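Local coordinates for SIR4-interacting protein SIF2 (Saccharomyces cerevisiae, PDB 1R5M), which antagonizes telomeric silencing in yeast and belongs, as a WD40-repeat protein, to the Set3C corepressor complex of the nucleus, at residues Val172-Asn177 against Gly181-His186. Residues are numbered along the deposited sequence; the frame is centred on the assembly and turned at random.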
loop_
_atom_site.group_PDB
_atom_site.type_symbol
_atom_site.label_atom_id
_atom_site.label_comp_id
_atom_site.label_asym_id
_atom_site.label_seq_id
_atom_site.Cartn_x
_atom_site.Cartn_y
_atom_site.Cartn_z
ATOM N N VAL A 172 15.314 -5.375 7.616
ATOM C CA VAL A 172 16.344 -5.917 6.749
ATOM C C VAL A 172 15.755 -5.631 5.376
ATOM O O VAL A 172 14.609 -5.992 5.103
ATOM C CB VAL A 172 16.521 -7.432 6.938
ATOM C CG1 VAL A 172 17.448 -7.990 5.866
ATOM C CG2 VAL A 172 17.101 -7.709 8.316
ATOM N N THR A 173 16.522 -4.959 4.529
ATOM C CA THR A 173 16.052 -4.595 3.201
ATOM C C THR A 173 16.943 -5.231 2.150
ATOM O O THR A 173 18.168 -5.153 2.232
ATOM C CB THR A 173 16.051 -3.069 3.042
ATOM O OG1 THR A 173 15.269 -2.492 4.096
ATOM C CG2 THR A 173 15.457 -2.667 1.704
ATOM N N ILE A 174 16.318 -5.856 1.158
ATOM C CA ILE A 174 17.057 -6.543 0.109
ATOM C C ILE A 174 16.717 -6.063 -1.295
ATOM O O ILE A 174 15.549 -5.847 -1.615
ATOM C CB ILE A 174 16.768 -8.064 0.156
ATOM C CG1 ILE A 174 17.093 -8.621 1.544
ATOM C CG2 ILE A 174 17.556 -8.782 -0.930
ATOM C CD1 ILE A 174 18.542 -8.480 1.945
ATOM N N LEU A 175 17.750 -5.900 -2.119
ATOM C CA LEU A 175 17.592 -5.517 -3.518
ATOM C C LEU A 175 17.820 -6.817 -4.281
ATOM O O LEU A 175 18.885 -7.427 -4.169
ATOM C CB LEU A 175 18.648 -4.488 -3.934
ATOM C CG LEU A 175 18.810 -4.313 -5.447
ATOM C CD1 LEU A 175 17.529 -3.754 -6.057
ATOM C CD2 LEU A 175 19.990 -3.385 -5.721
ATOM N N TRP A 176 16.815 -7.247 -5.034
ATOM C CA TRP A 176 16.906 -8.492 -5.790
ATOM C C TRP A 176 16.873 -8.307 -7.291
ATOM O O TRP A 176 16.262 -7.370 -7.799
ATOM C CB TRP A 176 15.715 -9.417 -5.509
ATOM C CG TRP A 176 15.422 -9.787 -4.100
ATOM C CD1 TRP A 176 14.716 -9.059 -3.183
ATOM C CD2 TRP A 176 15.745 -11.025 -3.470
ATOM N NE1 TRP A 176 14.573 -9.776 -2.021
ATOM C CE2 TRP A 176 15.197 -10.989 -2.169
ATOM C CE3 TRP A 176 16.444 -12.170 -3.881
ATOM C CZ2 TRP A 176 15.326 -12.055 -1.272
ATOM C CZ3 TRP A 176 16.572 -13.230 -2.989
ATOM C CH2 TRP A 176 16.014 -13.163 -1.700
ATOM N N ASN A 177 17.542 -9.214 -7.994
ATOM C CA ASN A 177 17.426 -9.254 -9.440
ATOM C C ASN A 177 16.321 -10.312 -9.390
ATOM O O ASN A 177 16.579 -11.476 -9.078
ATOM C CB ASN A 177 18.670 -9.828 -10.109
ATOM C CG ASN A 177 18.439 -10.123 -11.575
ATOM O OD1 ASN A 177 17.383 -10.630 -11.947
ATOM N ND2 ASN A 177 19.423 -9.812 -12.414
ATOM N N GLY A 181 16.735 -14.206 -9.314
ATOM C CA GLY A 181 16.460 -14.538 -7.926
ATOM C C GLY A 181 17.697 -14.432 -7.058
ATOM O O GLY A 181 17.862 -15.187 -6.098
ATOM N N THR A 182 18.571 -13.493 -7.395
ATOM C CA THR A 182 19.802 -13.296 -6.647
ATOM C C THR A 182 19.779 -12.015 -5.819
ATOM O O THR A 182 19.114 -11.037 -6.169
ATOM C CB THR A 182 21.025 -13.268 -7.587
ATOM O OG1 THR A 182 20.844 -12.255 -8.585
ATOM C CG2 THR A 182 21.200 -14.625 -8.268
ATOM N N VAL A 183 20.503 -12.042 -4.708
ATOM C CA VAL A 183 20.595 -10.903 -3.805
ATOM C C VAL A 183 21.694 -9.971 -4.302
ATOM O O VAL A 183 22.868 -10.339 -4.312
ATOM C CB VAL A 183 20.940 -11.363 -2.374
ATOM C CG1 VAL A 183 21.150 -10.155 -1.474
ATOM C CG2 VAL A 183 19.832 -12.257 -1.830
ATOM N N MET A 184 21.318 -8.767 -4.716
ATOM C CA MET A 184 22.295 -7.805 -5.218
ATOM C C MET A 184 22.867 -6.940 -4.108
ATOM O O MET A 184 24.055 -6.622 -4.106
ATOM C CB MET A 184 21.657 -6.928 -6.289
ATOM C CG MET A 184 21.259 -7.699 -7.525
ATOM S SD MET A 184 20.444 -6.636 -8.699
ATOM C CE MET A 184 21.802 -5.608 -9.215
ATOM N N GLN A 185 22.012 -6.556 -3.168
ATOM C CA GLN A 185 22.435 -5.752 -2.032
ATOM C C GLN A 185 21.549 -6.064 -0.841
ATOM O O GLN A 185 20.395 -6.458 -1.003
ATOM C CB GLN A 185 22.337 -4.254 -2.336
ATOM C CG GLN A 185 23.301 -3.738 -3.389
ATOM C CD GLN A 185 23.499 -2.237 -3.286
ATOM O OE1 GLN A 185 23.998 -1.736 -2.277
ATOM N NE2 GLN A 185 23.102 -1.511 -4.324
ATOM N N HIS A 186 22.097 -5.893 0.355
ATOM C CA HIS A 186 21.347 -6.129 1.578
ATOM C C HIS A 186 21.646 -4.980 2.529
ATOM O O HIS A 186 22.798 -4.570 2.673
ATOM C CB HIS A 186 21.743 -7.474 2.203
ATOM C CG HIS A 186 23.179 -7.556 2.617
ATOM N ND1 HIS A 186 23.657 -6.967 3.767
ATOM C CD2 HIS A 186 24.242 -8.160 2.033
ATOM C CE1 HIS A 186 24.952 -7.203 3.876
ATOM N NE2 HIS A 186 25.332 -7.925 2.836
#
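Strands 173-177 and 182-187 pair antiparallel as a beta hairpin whose register slips at a classic bulge, where Met184 and Gln185 both face Leu175. They are the last two strands of a four-stranded blade of the WD40 beta propeller, the second of them at the blade's edge. Leu175 N gives a nearly straight bond to Gln185 O (2.9 Å, 175° at the hydrogen), while Leu175 O takes Met184 N at 2.8 Å and, more weakly, Gln185 N. Near the turn, Asn177 N reaches Thr182 O at 3.0 Å. Asn177 O in turn accepts from both Gly181 N and Thr182 N, a G1 bulge in which Gly181 has the positive phi (72°) that suits glycine. Asn177 OD1 accepts a hydrogen bond from Ser180 N within the same turn.

Ile174, Trp176 and Val183 share one face of the hairpin. Val183 lays CG2 over the six-membered ring of Trp176, a CH-pi contact 4.0 Å from the centroid, and turns its other methyl, CG1, to Ile174 CG2. That isoleucine methyl also sits over the indole, offset toward its rim; Gly181 O lies at the ring edge, and NE1 bonds to Ser166 on the neighbouring strand 163-168. With CG1 beside the backbone N (chi1 -56°), Ile174 brings CD1 against His186 CB at 3.4 Å, a tight fit, whereas the imidazole leads away to Glu188.

On the other face Leu175 lies across Gln185, whose NE2 is held by Glu236 O; Leu175 also touches Phe220 of the next blade. The bulge turns Met184 toward strand 173-177: its CB packs on Leu175 CD2, and, with CG beside the backbone N and the chain extended at chi2, SD comes to 3.9 Å from Asn177 CB.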